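Local structure of putative cyclohexadienyl dehydrogenase and ADH prephenate dehydrogenase (Rhizobium meliloti, 4WJI) at residues A[4-9]-A[63-68]; A[17-22]-A[138-143]; A[80-85]-A[109-114]; A[115-120]-A[152-157]; A[194-199]-A[226-231]. The protein probably catalyses the NAD(P)-dependent oxidative decarboxylation of prephenate to 4-hydroxyphenylpyruvate on the route to tyrosine, and binds NADP and tyrosine. All blocks are in the same frame, centred on the assembly; numbering follows the deposited sequence.

Contacts 1 to 4 belong to the Rossmann-type nucleotide-binding domain, contact 5 to the helical dimerization domain. Contact 1 pairs two central strands and touches both contact 2, where Leu-9 CD1 lies 3.5 Å from Ala-20 CB, and contact 3, through Val-68 CG1 and Ile-84 CD1 at 4.3 Å. Contact 3 meets contact 4 where Leu-112 CD1 sits 3.7 Å from Phe-118 CG. The cofactor runs between the domains: the side chains of Phe-140 in contact 2 and Asp-231 in contact 5 come within about 6 Å and 4 Å of NADP. Contacts 2 and 5 stay about 9 Å apart at their nearest atoms, and contact 5 also grips the bound tyrosine.

Contact 1: residues A[4-9]-A[63-68]; sequences FQTIAL and EGADLV
Ile-7 with Leu-67 and Ala-8 with Val-68 form parallel beta bridges between strands 4-10 and 67-70, the adjacent first and fourth strands at the switch point of the Rossmann sheet, whose order begins 3-2-1-4-5. Ala-8 N donates to Leu-67 O at 2.8 Å, close to straight at 165°. On the other rung Thr-6 O accepts two hydrogen bonds, one in its carbonyl plane from Leu-67 N and one from Asp-66 N, tilted out of that plane. Ile-7 and Leu-67 lie side by side on the face where Ile-7 meets Phe-164 of helix 155-167 and Ile-23 of helix 14-26; Ala-8 CB packs on Ala-65 CB at 3.9 Å on the other face. The Phe-4 ring lies over Leu-67, whose CB makes a CH-pi contact 4.0 Å from the ring centroid while CD2 sits near CE2; with its CG anti to the backbone N (chi1 177°), Leu-67 spreads along that ring face. Replacing Phe-4 by an alanine would probably open a gap over Leu-67 CB and CD2 and take away a surface that Arg-160 also touches. Asp-66 OD1 is held by a salt bridge to Lys-89. OD2 accepts from Thr-6 N through its anti lone pair at 2.9 Å and also from a water that donates to Gly-64 O and accepts from Thr-6 OG1 at 2.7 Å.

Contact 2: residues A[17-22]-A[138-143]; sequences SSIARD and GLFRGR
Asp-22, on helix 14-26 behind the dinucleotide-binding turn, is the polar link to the loop at 138-143. Its OD1 accepts the one direct hydrogen bond across the contact, from Gly-138 N at 3.0 Å, through the syn lone pair. The other oxygen, OD2, works through water: one water bridges it to Phe-140 N and a second to Leu-139 N, so three successive amides of the type I turn 138-141 are tied to a single carboxylate. OD2 also lies in the plane of the Phe-140 ring at its edge, 3.2 Å from CD2, with the carboxylate turned 71° against the ring.

The van der Waals contacts lie beside this. Ile-19 CG1 comes within 3.8 Å of Phe-140 CE2, the two side chains crossing at about a right angle. Leu-139, its CG trans to the backbone N (chi1 176°), brings CD2 to 3.7 Å from Ser-18 OG, a hydroxyl already engaged with Leu-14 O and Phe-136 N.

Trp-165 of helix 155-167 meets the Phe-140 ring edge-to-face, and Ile-19 touches both Phe-164 and Trp-165, so the Phe-140 ring, on the loop leading into strand 144-147, is lodged between helices 14-26 and 155-167.

Contact 3: residues A[80-85]-A[109-114]; sequences VAAEIA and APHLPK
His-111 lays one face of its imidazole on Ala-82, whose methyl makes a CH-pi contact: CB is 3.8 Å from the ring centroid and only 13° off the ring normal. The ring carbons CG and CD2 also pass close to the Ala-82 backbone. This placement follows from the first torsion, which puts CG beside the backbone N and anti to the carbonyl carbon (chi1 -63°).

Methyl and methylene contacts lie alongside. Ala-81 CB meets His-111 CB at 4.0 Å, and Leu-112 CD2 at 4.3 Å, a leucine whose side chain also reaches Leu-88. The helix is 77-84, which follows the fourth Rossmann strand, 67-70, and the facing loop closes the next beta-alpha-beta unit, between helix 102-108 and strand 117-123; the small alanine side chains probably allow this close approach, with Ala-82 CA and His-111 CA 5.4 Å apart.

Carbonyl contacts finish the interface at the helix end. Ala-85 CB is pressed against His-111 O at 3.2 Å, a tight approach for a methyl group. In the opposite sense, Ala-85 O faces the proline ring, 3.7 Å from Pro-113 CG. A bound magnesium ion lies about 4 Å from the side chain of Pro-113.

Contact 4: residues A[115-120]-A[152-157]; sequences DVHFVP and GTDEEA
His-117 turns one face of its imidazole to Asp-154, whose carboxyl carbon CG lies over the ring with the carboxylate plane inclined 56° to it. Asp-154 CB comes to 3.4 Å from ND1, while OD2 stands 3.4 Å from CE1. At the ring edge, in plane, a water joins ND1 at 3.1 Å and accepts from Asp-154 N. Phe-118, the next ring along strand 117-123, has Pro-120 CG over one face.

The apolar part lies beside the imidazole. Ala-157 CB is 3.6 Å from His-117 CB and approaches the ring obliquely; Val-119 CG2 lies 4.2 Å from the same methyl and 4.0 Å from Thr-153 CG2. A second water donates to both Phe-118 O and Thr-153 OG1, a hydroxyl that also bonds to Pro-150 O. In fold terms the amino end of helix 155-167 packs here across a strand of the Rossmann sheet, with Ala-157 also touching Ile-93 of the neighbouring strand.

Asp-154 is the N-cap of that helix: with CG anti to its own amide N (chi1 -176°), OD1 accepts from Ala-157 N at 2.9 Å and, weakly, from Glu-156 N. One carboxylate thus caps the helix with OD1 and lays OD2 near the imidazole, where its negative charge would probably favour a protonated His-117, partly offset by the positive helix end.

Contact 5: residues A[194-199]-A[226-231]; sequences IAYNIV and RLAASD. With TYR (tyrosine), chain C.
Tyr-196 reaches from helix 177-203 along the turn at 227-230. From CB, with CG turned beside the backbone N (chi1 -79°), the ring runs past Ala-228: CD1 lies 3.7 Å from its methyl CB, and CE1 comes 3.5 Å from its carbonyl O. CZ passes the Ala-228 CA, and the hydroxyl OH ends 3.7 Å from Ser-230 CB, donating to a water at 2.6 Å. Phe-276 of the second subunit stacks on the same ring. A leucine in place of Tyr-196 would probably strip Ala-228 of its aromatic cover, cost Phe-276 its stacking partner and leave that water without its donor.

Smaller contacts flank the ring: Ala-195 CB meets Leu-227 CB and Val-199 CG2 meets Ala-228 CB. Ser-230 OG and N both donate to Leu-227 O, approaching on one side of that carbonyl, within the type I turn.

Ahead of this turn Arg-226 binds the tyrosine ligand end-on and in plane, NH1 to O at 2.9 Å and NH2 to OXT at 3.0 Å, both nearly straight. NH1 also pairs with Glu-128, and NH2 with Asp-223 of the second subunit; these two acids probably fix the guanidinium for the ligand carboxylate, so that the pocket is joined directly to the dimer interface.

Contact 1: residues A[4-9]-A[63-68]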
# COMPACT_ATOMS: atom_id res chain seq x y z
N PHE A 4 -19.51 -27.09 -16.96
CA PHE A 4 -20.47 -27.59 -15.99
C PHE A 4 -21.85 -27.30 -16.53
O PHE A 4 -22.10 -26.21 -17.01
CB PHE A 4 -20.32 -26.87 -14.66
CG PHE A 4 -18.98 -27.13 -13.98
CD1 PHE A 4 -18.78 -28.27 -13.24
CD2 PHE A 4 -17.92 -26.29 -14.22
CE1 PHE A 4 -17.54 -28.54 -12.68
CE2 PHE A 4 -16.67 -26.54 -13.66
CZ PHE A 4 -16.47 -27.69 -12.91
N GLN A 5 -22.79 -28.24 -16.40
CA GLN A 5 -24.14 -27.96 -16.90
C GLN A 5 -24.79 -26.90 -16.04
O GLN A 5 -25.41 -25.98 -16.57
CB GLN A 5 -24.95 -29.24 -16.96
CG GLN A 5 -26.39 -29.02 -17.47
CD GLN A 5 -26.39 -28.52 -18.92
OE1 GLN A 5 -25.75 -29.11 -19.78
NE2 GLN A 5 -27.08 -27.45 -19.17
N THR A 6 -24.66 -26.98 -14.71
CA THR A 6 -25.27 -26.01 -13.82
C THR A 6 -24.26 -25.64 -12.72
O THR A 6 -23.68 -26.52 -12.07
CB THR A 6 -26.46 -26.60 -13.13
OG1 THR A 6 -27.40 -27.07 -14.12
CG2 THR A 6 -27.13 -25.54 -12.26
N ILE A 7 -24.03 -24.34 -12.57
CA ILE A 7 -23.19 -23.78 -11.51
C ILE A 7 -24.07 -22.94 -10.61
O ILE A 7 -24.72 -22.03 -11.10
CB ILE A 7 -22.03 -22.95 -12.05
CG1 ILE A 7 -21.14 -23.78 -13.01
CG2 ILE A 7 -21.22 -22.38 -10.88
CD1 ILE A 7 -20.03 -22.98 -13.58
N ALA A 8 -24.06 -23.28 -9.30
CA ALA A 8 -24.79 -22.49 -8.31
C ALA A 8 -23.80 -21.63 -7.53
O ALA A 8 -22.79 -22.14 -6.99
CB ALA A 8 -25.49 -23.41 -7.34
N LEU A 9 -24.09 -20.32 -7.48
CA LEU A 9 -23.23 -19.37 -6.78
C LEU A 9 -23.96 -18.96 -5.54
O LEU A 9 -25.02 -18.33 -5.61
CB LEU A 9 -22.98 -18.14 -7.65
CG LEU A 9 -22.28 -18.48 -8.99
CD1 LEU A 9 -22.12 -17.22 -9.81
CD2 LEU A 9 -20.93 -19.19 -8.78
N GLU A 63 -30.11 -27.54 -6.04
CA GLU A 63 -30.79 -28.73 -6.57
C GLU A 63 -30.34 -29.00 -8.02
O GLU A 63 -30.44 -28.14 -8.87
CB GLU A 63 -32.29 -28.58 -6.37
CG GLU A 63 -32.62 -28.67 -4.87
CD GLU A 63 -34.09 -28.53 -4.48
OE1 GLU A 63 -34.96 -28.29 -5.36
OE2 GLU A 63 -34.36 -28.68 -3.26
N GLY A 64 -29.69 -30.14 -8.25
CA GLY A 64 -29.17 -30.47 -9.58
C GLY A 64 -27.91 -29.79 -10.04
O GLY A 64 -27.49 -29.95 -11.17
N ALA A 65 -27.27 -29.03 -9.16
CA ALA A 65 -26.06 -28.30 -9.52
C ALA A 65 -24.82 -29.20 -9.55
O ALA A 65 -24.60 -30.00 -8.64
CB ALA A 65 -25.83 -27.12 -8.59
N ASP A 66 -24.03 -29.05 -10.59
CA ASP A 66 -22.80 -29.82 -10.76
C ASP A 66 -21.66 -29.20 -9.99
O ASP A 66 -20.79 -29.93 -9.47
CB ASP A 66 -22.43 -29.87 -12.26
CG ASP A 66 -23.54 -30.48 -13.09
OD1 ASP A 66 -23.77 -31.72 -12.98
OD2 ASP A 66 -24.25 -29.67 -13.76
N LEU A 67 -21.63 -27.85 -9.90
CA LEU A 67 -20.61 -27.12 -9.14
C LEU A 67 -21.37 -26.09 -8.28
O LEU A 67 -22.27 -25.40 -8.77
CB LEU A 67 -19.65 -26.38 -10.08
CG LEU A 67 -18.59 -25.53 -9.36
CD1 LEU A 67 -17.66 -26.39 -8.55
CD2 LEU A 67 -17.85 -24.74 -10.41
N VAL A 68 -21.01 -26.04 -6.98
CA VAL A 68 -21.55 -25.08 -6.03
C VAL A 68 -20.38 -24.29 -5.48
O VAL A 68 -19.42 -24.89 -4.95
CB VAL A 68 -22.25 -25.81 -4.87
CG1 VAL A 68 -22.77 -24.82 -3.84
CG2 VAL A 68 -23.37 -26.68 -5.40
O HOH W 1 -26.95 -29.77 -14.02

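Contact 2: residues A[17-22]-A[138-143]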
# COMPACT_ATOMS: atom_id res chain seq x y z
N SER A 17 -19.63 -12.42 -7.65
CA SER A 17 -20.08 -11.72 -8.87
C SER A 17 -19.00 -11.63 -9.95
O SER A 17 -19.32 -11.50 -11.15
CB SER A 17 -20.64 -10.33 -8.57
OG SER A 17 -19.62 -9.40 -8.30
N SER A 18 -17.73 -11.62 -9.54
CA SER A 18 -16.63 -11.66 -10.49
C SER A 18 -16.60 -13.03 -11.18
O SER A 18 -16.41 -13.15 -12.41
CB SER A 18 -15.31 -11.28 -9.82
OG SER A 18 -15.34 -9.92 -9.42
N ILE A 19 -16.81 -14.07 -10.38
CA ILE A 19 -16.90 -15.44 -10.94
C ILE A 19 -18.10 -15.52 -11.89
O ILE A 19 -17.98 -16.02 -13.01
CB ILE A 19 -16.99 -16.48 -9.82
CG1 ILE A 19 -15.68 -16.50 -9.02
CG2 ILE A 19 -17.36 -17.82 -10.37
CD1 ILE A 19 -15.73 -17.36 -7.79
N ALA A 20 -19.23 -14.98 -11.49
CA ALA A 20 -20.40 -14.98 -12.37
C ALA A 20 -20.12 -14.32 -13.74
O ALA A 20 -20.47 -14.86 -14.77
CB ALA A 20 -21.59 -14.33 -11.71
N ARG A 21 -19.45 -13.17 -13.71
CA ARG A 21 -19.17 -12.45 -14.94
C ARG A 21 -18.20 -13.24 -15.82
O ARG A 21 -18.37 -13.26 -17.04
CB ARG A 21 -18.64 -11.04 -14.62
CG ARG A 21 -19.71 -10.08 -14.12
CD ARG A 21 -19.10 -8.75 -13.75
NE ARG A 21 -20.04 -7.72 -13.28
CZ ARG A 21 -20.38 -7.50 -12.01
NH1 ARG A 21 -20.02 -8.35 -11.06
NH2 ARG A 21 -21.13 -6.46 -11.68
N ASP A 22 -17.20 -13.87 -15.22
CA ASP A 22 -16.27 -14.69 -15.99
C ASP A 22 -16.93 -15.93 -16.61
O ASP A 22 -16.62 -16.30 -17.76
CB ASP A 22 -15.09 -15.15 -15.14
CG ASP A 22 -14.12 -14.08 -14.85
OD1 ASP A 22 -14.02 -13.09 -15.64
OD2 ASP A 22 -13.39 -14.26 -13.83
N GLY A 138 -12.36 -10.57 -15.37
CA GLY A 138 -10.92 -10.47 -15.48
C GLY A 138 -10.19 -10.30 -14.16
O GLY A 138 -8.98 -10.19 -14.16
N LEU A 139 -10.92 -10.37 -13.03
CA LEU A 139 -10.25 -10.21 -11.71
C LEU A 139 -9.17 -11.26 -11.47
O LEU A 139 -8.20 -10.99 -10.78
CB LEU A 139 -11.30 -10.24 -10.60
CG LEU A 139 -10.79 -10.20 -9.15
CD1 LEU A 139 -10.08 -8.92 -8.82
CD2 LEU A 139 -11.94 -10.41 -8.17
N PHE A 140 -9.37 -12.46 -12.00
CA PHE A 140 -8.50 -13.59 -11.71
C PHE A 140 -7.38 -13.78 -12.70
O PHE A 140 -6.58 -14.69 -12.54
CB PHE A 140 -9.36 -14.85 -11.54
CG PHE A 140 -10.50 -14.62 -10.61
CD1 PHE A 140 -10.28 -14.48 -9.24
CD2 PHE A 140 -11.80 -14.56 -11.07
CE1 PHE A 140 -11.36 -14.25 -8.37
CE2 PHE A 140 -12.85 -14.29 -10.21
CZ PHE A 140 -12.65 -14.17 -8.88
N ARG A 141 -7.33 -12.96 -13.75
CA ARG A 141 -6.34 -13.15 -14.83
C ARG A 141 -4.95 -12.86 -14.29
O ARG A 141 -4.71 -11.79 -13.74
CB ARG A 141 -6.65 -12.18 -15.97
CG ARG A 141 -7.91 -12.49 -16.75
CD ARG A 141 -8.16 -11.54 -17.95
N GLY A 142 -4.03 -13.78 -14.49
CA GLY A 142 -2.67 -13.63 -14.04
C GLY A 142 -2.44 -13.73 -12.55
O GLY A 142 -1.35 -13.37 -12.07
N ARG A 143 -3.46 -14.16 -11.81
CA ARG A 143 -3.39 -14.35 -10.38
C ARG A 143 -3.23 -15.85 -10.08
O ARG A 143 -3.49 -16.70 -10.92
CB ARG A 143 -4.69 -13.86 -9.77
CG ARG A 143 -4.99 -12.40 -10.01
CD ARG A 143 -4.39 -11.51 -8.98
NE ARG A 143 -3.01 -11.23 -9.22
CZ ARG A 143 -2.56 -10.20 -9.94
NH1 ARG A 143 -1.27 -10.01 -10.12
NH2 ARG A 143 -3.37 -9.44 -10.62
O HOH W 2 -10.84 -13.56 -14.34
O HOH W 3 -13.47 -11.92 -12.72

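Contact 3: residues A[80-85]-A[109-114]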
# COMPACT_ATOMS: atom_id res chain seq x y z
N VAL A 80 -24.00 -22.31 5.77
CA VAL A 80 -24.30 -22.65 4.37
C VAL A 80 -24.26 -24.16 4.12
O VAL A 80 -25.16 -24.71 3.50
CB VAL A 80 -23.34 -21.93 3.38
CG1 VAL A 80 -23.55 -22.45 1.98
CG2 VAL A 80 -23.56 -20.43 3.41
N ALA A 81 -23.22 -24.82 4.60
CA ALA A 81 -23.06 -26.26 4.40
C ALA A 81 -24.27 -26.98 5.04
O ALA A 81 -24.81 -27.90 4.44
CB ALA A 81 -21.74 -26.73 5.03
N ALA A 82 -24.69 -26.58 6.22
CA ALA A 82 -25.79 -27.23 6.88
C ALA A 82 -27.08 -27.06 6.06
O ALA A 82 -27.88 -27.99 5.98
CB ALA A 82 -25.96 -26.66 8.27
N GLU A 83 -27.29 -25.89 5.46
CA GLU A 83 -28.55 -25.63 4.73
C GLU A 83 -28.58 -26.41 3.42
O GLU A 83 -29.63 -26.90 2.99
CB GLU A 83 -28.70 -24.13 4.43
CG GLU A 83 -30.02 -23.72 3.78
CD GLU A 83 -31.26 -23.96 4.69
OE1 GLU A 83 -31.11 -24.31 5.89
OE2 GLU A 83 -32.41 -23.78 4.20
N ILE A 84 -27.44 -26.56 2.77
CA ILE A 84 -27.46 -27.20 1.42
C ILE A 84 -27.27 -28.72 1.42
O ILE A 84 -27.56 -29.39 0.45
CB ILE A 84 -26.38 -26.55 0.49
CG1 ILE A 84 -24.92 -26.86 0.94
CG2 ILE A 84 -26.65 -25.08 0.33
CD1 ILE A 84 -23.84 -26.33 0.01
N ALA A 85 -26.80 -29.28 2.54
CA ALA A 85 -26.31 -30.64 2.55
C ALA A 85 -27.28 -31.66 1.95
O ALA A 85 -26.88 -32.51 1.15
CB ALA A 85 -25.95 -31.05 3.97
N ALA A 109 -17.19 -29.65 6.37
CA ALA A 109 -17.12 -31.07 6.09
C ALA A 109 -18.06 -31.94 6.94
O ALA A 109 -18.64 -32.90 6.40
CB ALA A 109 -15.67 -31.57 6.18
N PRO A 110 -18.28 -31.62 8.23
CA PRO A 110 -19.18 -32.48 8.99
C PRO A 110 -20.61 -32.53 8.49
O PRO A 110 -21.36 -33.46 8.80
CB PRO A 110 -19.14 -31.86 10.40
CG PRO A 110 -17.84 -31.18 10.46
CD PRO A 110 -17.63 -30.63 9.10
N HIS A 111 -21.01 -31.54 7.71
CA HIS A 111 -22.38 -31.47 7.18
C HIS A 111 -22.51 -32.11 5.83
O HIS A 111 -23.59 -32.53 5.45
CB HIS A 111 -22.83 -30.03 7.04
CG HIS A 111 -22.92 -29.31 8.33
ND1 HIS A 111 -23.86 -29.59 9.28
CD2 HIS A 111 -22.15 -28.32 8.84
CE1 HIS A 111 -23.69 -28.79 10.32
NE2 HIS A 111 -22.65 -28.01 10.07
N LEU A 112 -21.42 -32.15 5.06
CA LEU A 112 -21.54 -32.53 3.67
C LEU A 112 -21.59 -34.07 3.54
O LEU A 112 -20.84 -34.81 4.23
CB LEU A 112 -20.37 -31.97 2.86
CG LEU A 112 -20.29 -30.45 2.73
CD1 LEU A 112 -19.01 -30.07 2.00
CD2 LEU A 112 -21.51 -29.81 2.05
N PRO A 113 -22.47 -34.58 2.68
CA PRO A 113 -22.57 -36.05 2.54
C PRO A 113 -21.36 -36.72 1.84
O PRO A 113 -20.61 -36.05 1.13
CB PRO A 113 -23.83 -36.24 1.70
CG PRO A 113 -24.10 -34.93 1.03
CD PRO A 113 -23.40 -33.84 1.82
N LYS A 114 -21.20 -38.04 2.03
CA LYS A 114 -20.08 -38.81 1.46
C LYS A 114 -20.10 -38.81 -0.07
O LYS A 114 -19.06 -39.03 -0.69
CB LYS A 114 -20.17 -40.30 1.90

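Contact 4: residues A[115-120]-A[152-157]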
# COMPACT_ATOMS: atom_id res chain seq x y z
N ASP A 115 -21.27 -38.59 -0.66
CA ASP A 115 -21.41 -38.65 -2.12
C ASP A 115 -21.10 -37.37 -2.86
O ASP A 115 -21.23 -37.32 -4.09
CB ASP A 115 -22.78 -39.19 -2.57
CG ASP A 115 -23.98 -38.31 -2.12
OD1 ASP A 115 -23.83 -37.47 -1.23
OD2 ASP A 115 -25.11 -38.47 -2.66
N VAL A 116 -20.71 -36.32 -2.15
CA VAL A 116 -20.30 -35.09 -2.84
C VAL A 116 -18.82 -34.87 -2.67
O VAL A 116 -18.20 -35.42 -1.75
CB VAL A 116 -21.07 -33.86 -2.39
CG1 VAL A 116 -22.57 -34.07 -2.52
CG2 VAL A 116 -20.69 -33.37 -1.04
N HIS A 117 -18.24 -34.10 -3.59
CA HIS A 117 -16.80 -33.82 -3.57
C HIS A 117 -16.52 -32.41 -3.06
O HIS A 117 -16.90 -31.41 -3.67
CB HIS A 117 -16.21 -33.94 -4.97
CG HIS A 117 -16.58 -35.19 -5.69
ND1 HIS A 117 -16.24 -36.43 -5.21
CD2 HIS A 117 -17.31 -35.40 -6.81
CE1 HIS A 117 -16.71 -37.35 -6.04
NE2 HIS A 117 -17.36 -36.75 -7.02
N PHE A 118 -15.78 -32.30 -1.99
CA PHE A 118 -15.51 -31.00 -1.34
C PHE A 118 -14.08 -30.60 -1.68
O PHE A 118 -13.13 -31.26 -1.19
CB PHE A 118 -15.69 -31.18 0.19
CG PHE A 118 -15.46 -29.95 1.00
CD1 PHE A 118 -15.82 -28.68 0.53
CD2 PHE A 118 -14.93 -30.05 2.26
CE1 PHE A 118 -15.63 -27.53 1.31
CE2 PHE A 118 -14.76 -28.92 3.05
CZ PHE A 118 -15.10 -27.65 2.57
N VAL A 119 -13.93 -29.55 -2.48
CA VAL A 119 -12.61 -29.08 -2.93
C VAL A 119 -12.47 -27.62 -2.60
O VAL A 119 -12.90 -26.78 -3.37
CB VAL A 119 -12.40 -29.27 -4.45
CG1 VAL A 119 -10.94 -28.96 -4.79
CG2 VAL A 119 -12.79 -30.69 -4.87
N PRO A 120 -11.93 -27.31 -1.43
CA PRO A 120 -11.82 -25.92 -0.98
C PRO A 120 -10.84 -25.13 -1.85
O PRO A 120 -9.88 -25.66 -2.29
CB PRO A 120 -11.28 -26.05 0.45
CG PRO A 120 -11.59 -27.44 0.86
CD PRO A 120 -11.46 -28.25 -0.40
N GLY A 152 -7.69 -38.00 0.20
CA GLY A 152 -8.70 -38.91 -0.31
C GLY A 152 -9.78 -38.24 -1.16
O GLY A 152 -10.68 -38.89 -1.61
N THR A 153 -9.65 -36.94 -1.40
CA THR A 153 -10.59 -36.26 -2.31
C THR A 153 -10.44 -36.83 -3.73
O THR A 153 -9.33 -37.09 -4.18
CB THR A 153 -10.37 -34.74 -2.31
OG1 THR A 153 -10.40 -34.24 -0.97
CG2 THR A 153 -11.44 -34.06 -3.13
N ASP A 154 -11.57 -37.02 -4.40
CA ASP A 154 -11.67 -37.47 -5.80
C ASP A 154 -10.78 -36.65 -6.72
O ASP A 154 -10.94 -35.44 -6.82
CB ASP A 154 -13.16 -37.38 -6.24
CG ASP A 154 -13.41 -37.93 -7.65
OD1 ASP A 154 -12.84 -37.41 -8.60
OD2 ASP A 154 -14.20 -38.89 -7.82
N GLU A 155 -9.85 -37.29 -7.42
CA GLU A 155 -8.84 -36.55 -8.18
C GLU A 155 -9.44 -35.96 -9.43
O GLU A 155 -8.94 -34.93 -9.94
CB GLU A 155 -7.56 -37.38 -8.47
CG GLU A 155 -6.69 -37.64 -7.22
CD GLU A 155 -6.01 -36.41 -6.59
OE1 GLU A 155 -5.66 -35.44 -7.31
OE2 GLU A 155 -5.79 -36.43 -5.35
N GLU A 156 -10.54 -36.54 -9.92
CA GLU A 156 -11.20 -35.96 -11.08
C GLU A 156 -11.92 -34.67 -10.69
O GLU A 156 -11.87 -33.71 -11.46
CB GLU A 156 -12.15 -36.94 -11.75
CG GLU A 156 -12.51 -36.56 -13.19
CD GLU A 156 -13.92 -36.06 -13.36
OE1 GLU A 156 -14.71 -36.15 -12.39
OE2 GLU A 156 -14.25 -35.60 -14.47
N ALA A 157 -12.53 -34.63 -9.52
CA ALA A 157 -13.14 -33.40 -9.02
C ALA A 157 -12.08 -32.28 -8.88
O ALA A 157 -12.30 -31.14 -9.30
CB ALA A 157 -13.87 -33.67 -7.69
O HOH W 4 -14.31 -36.67 -2.86
O HOH W 5 -12.84 -33.50 0.38

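Contact 5: residues A[194-199]-A[226-231]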
# COMPACT_ATOMS: atom_id res chain seq x y z
N ILE A 194 -2.13 -4.83 10.20
CA ILE A 194 -1.22 -3.73 10.41
C ILE A 194 -1.75 -2.45 9.76
O ILE A 194 -1.61 -1.37 10.34
CB ILE A 194 0.20 -4.11 9.90
CG1 ILE A 194 0.82 -5.27 10.70
CG2 ILE A 194 1.14 -2.97 9.99
CD1 ILE A 194 0.85 -5.13 12.19
N ALA A 195 -2.35 -2.56 8.56
CA ALA A 195 -2.97 -1.39 7.94
C ALA A 195 -4.12 -0.84 8.79
O ALA A 195 -4.21 0.35 9.02
CB ALA A 195 -3.48 -1.73 6.55
N TYR A 196 -5.00 -1.72 9.28
CA TYR A 196 -6.08 -1.25 10.18
C TYR A 196 -5.48 -0.55 11.40
O TYR A 196 -6.00 0.49 11.86
CB TYR A 196 -6.95 -2.42 10.64
CG TYR A 196 -7.97 -2.89 9.62
CD1 TYR A 196 -9.00 -2.05 9.23
CD2 TYR A 196 -7.96 -4.21 9.11
CE1 TYR A 196 -9.96 -2.47 8.33
CE2 TYR A 196 -8.95 -4.64 8.23
CZ TYR A 196 -9.95 -3.78 7.85
OH TYR A 196 -10.95 -4.26 6.98
N ASN A 197 -4.39 -1.10 11.92
CA ASN A 197 -3.81 -0.55 13.14
C ASN A 197 -3.23 0.83 12.90
O ASN A 197 -3.47 1.75 13.70
CB ASN A 197 -2.77 -1.47 13.75
CG ASN A 197 -2.46 -1.06 15.17
OD1 ASN A 197 -3.35 -1.16 16.05
ND2 ASN A 197 -1.27 -0.59 15.43
N ILE A 198 -2.49 1.02 11.81
CA ILE A 198 -1.90 2.33 11.60
C ILE A 198 -2.96 3.39 11.30
O ILE A 198 -2.83 4.52 11.74
CB ILE A 198 -0.75 2.30 10.63
CG1 ILE A 198 0.05 3.61 10.73
CG2 ILE A 198 -1.22 2.07 9.25
CD1 ILE A 198 1.36 3.57 9.99
N VAL A 199 -4.02 3.03 10.56
CA VAL A 199 -5.04 4.00 10.30
C VAL A 199 -5.79 4.36 11.59
O VAL A 199 -6.09 5.55 11.83
CB VAL A 199 -5.99 3.51 9.20
CG1 VAL A 199 -7.12 4.51 9.00
CG2 VAL A 199 -5.23 3.30 7.90
N ARG A 226 -6.22 2.15 1.83
CA ARG A 226 -6.94 1.34 0.85
C ARG A 226 -7.30 -0.03 1.51
O ARG A 226 -8.45 -0.47 1.46
CB ARG A 226 -6.16 1.13 -0.44
CG ARG A 226 -7.05 0.51 -1.53
CD ARG A 226 -6.23 0.14 -2.76
NE ARG A 226 -5.32 -0.97 -2.50
CZ ARG A 226 -5.67 -2.26 -2.46
NH1 ARG A 226 -6.93 -2.61 -2.70
NH2 ARG A 226 -4.75 -3.17 -2.12
N LEU A 227 -6.32 -0.68 2.10
CA LEU A 227 -6.59 -1.98 2.73
C LEU A 227 -7.58 -1.82 3.88
O LEU A 227 -8.47 -2.66 4.07
CB LEU A 227 -5.29 -2.63 3.18
CG LEU A 227 -4.36 -2.96 2.02
CD1 LEU A 227 -3.04 -3.47 2.55
CD2 LEU A 227 -5.01 -3.98 1.09
N ALA A 228 -7.40 -0.76 4.66
CA ALA A 228 -8.28 -0.51 5.83
C ALA A 228 -9.67 0.01 5.48
O ALA A 228 -10.46 0.39 6.36
CB ALA A 228 -7.59 0.42 6.81
N ALA A 229 -9.98 0.06 4.18
CA ALA A 229 -11.34 0.32 3.71
C ALA A 229 -12.16 -0.91 3.31
O ALA A 229 -13.32 -0.78 2.86
CB ALA A 229 -11.30 1.27 2.53
N SER A 230 -11.54 -2.07 3.49
CA SER A 230 -12.14 -3.33 3.14
C SER A 230 -13.36 -3.62 4.05
O SER A 230 -13.68 -2.87 4.96
CB SER A 230 -11.07 -4.43 3.24
OG SER A 230 -10.00 -4.21 2.35
N ASP A 231 -14.05 -4.71 3.75
CA ASP A 231 -15.25 -5.02 4.46
C ASP A 231 -14.97 -5.50 5.90
O ASP A 231 -14.21 -6.45 6.11
CB ASP A 231 -16.05 -6.08 3.73
CG ASP A 231 -17.35 -6.39 4.43
OD1 ASP A 231 -18.27 -5.52 4.44
OD2 ASP A 231 -17.44 -7.48 5.04
N TYR C . -8.67 -7.40 -1.12
CA TYR C . -7.19 -7.39 -1.21
C TYR C . -6.74 -6.17 -1.96
O TYR C . -7.60 -5.38 -2.33
CB TYR C . -6.67 -8.66 -1.89
CG TYR C . -7.05 -9.97 -1.20
CD1 TYR C . -7.51 -10.02 0.12
CD2 TYR C . -6.96 -11.15 -1.89
CE1 TYR C . -7.85 -11.22 0.71
CE2 TYR C . -7.27 -12.36 -1.32
CZ TYR C . -7.74 -12.41 -0.03
OH TYR C . -8.11 -13.60 0.54
OXT TYR C . -5.51 -6.02 -2.18
O HOH W 6 -12.94 -2.65 7.27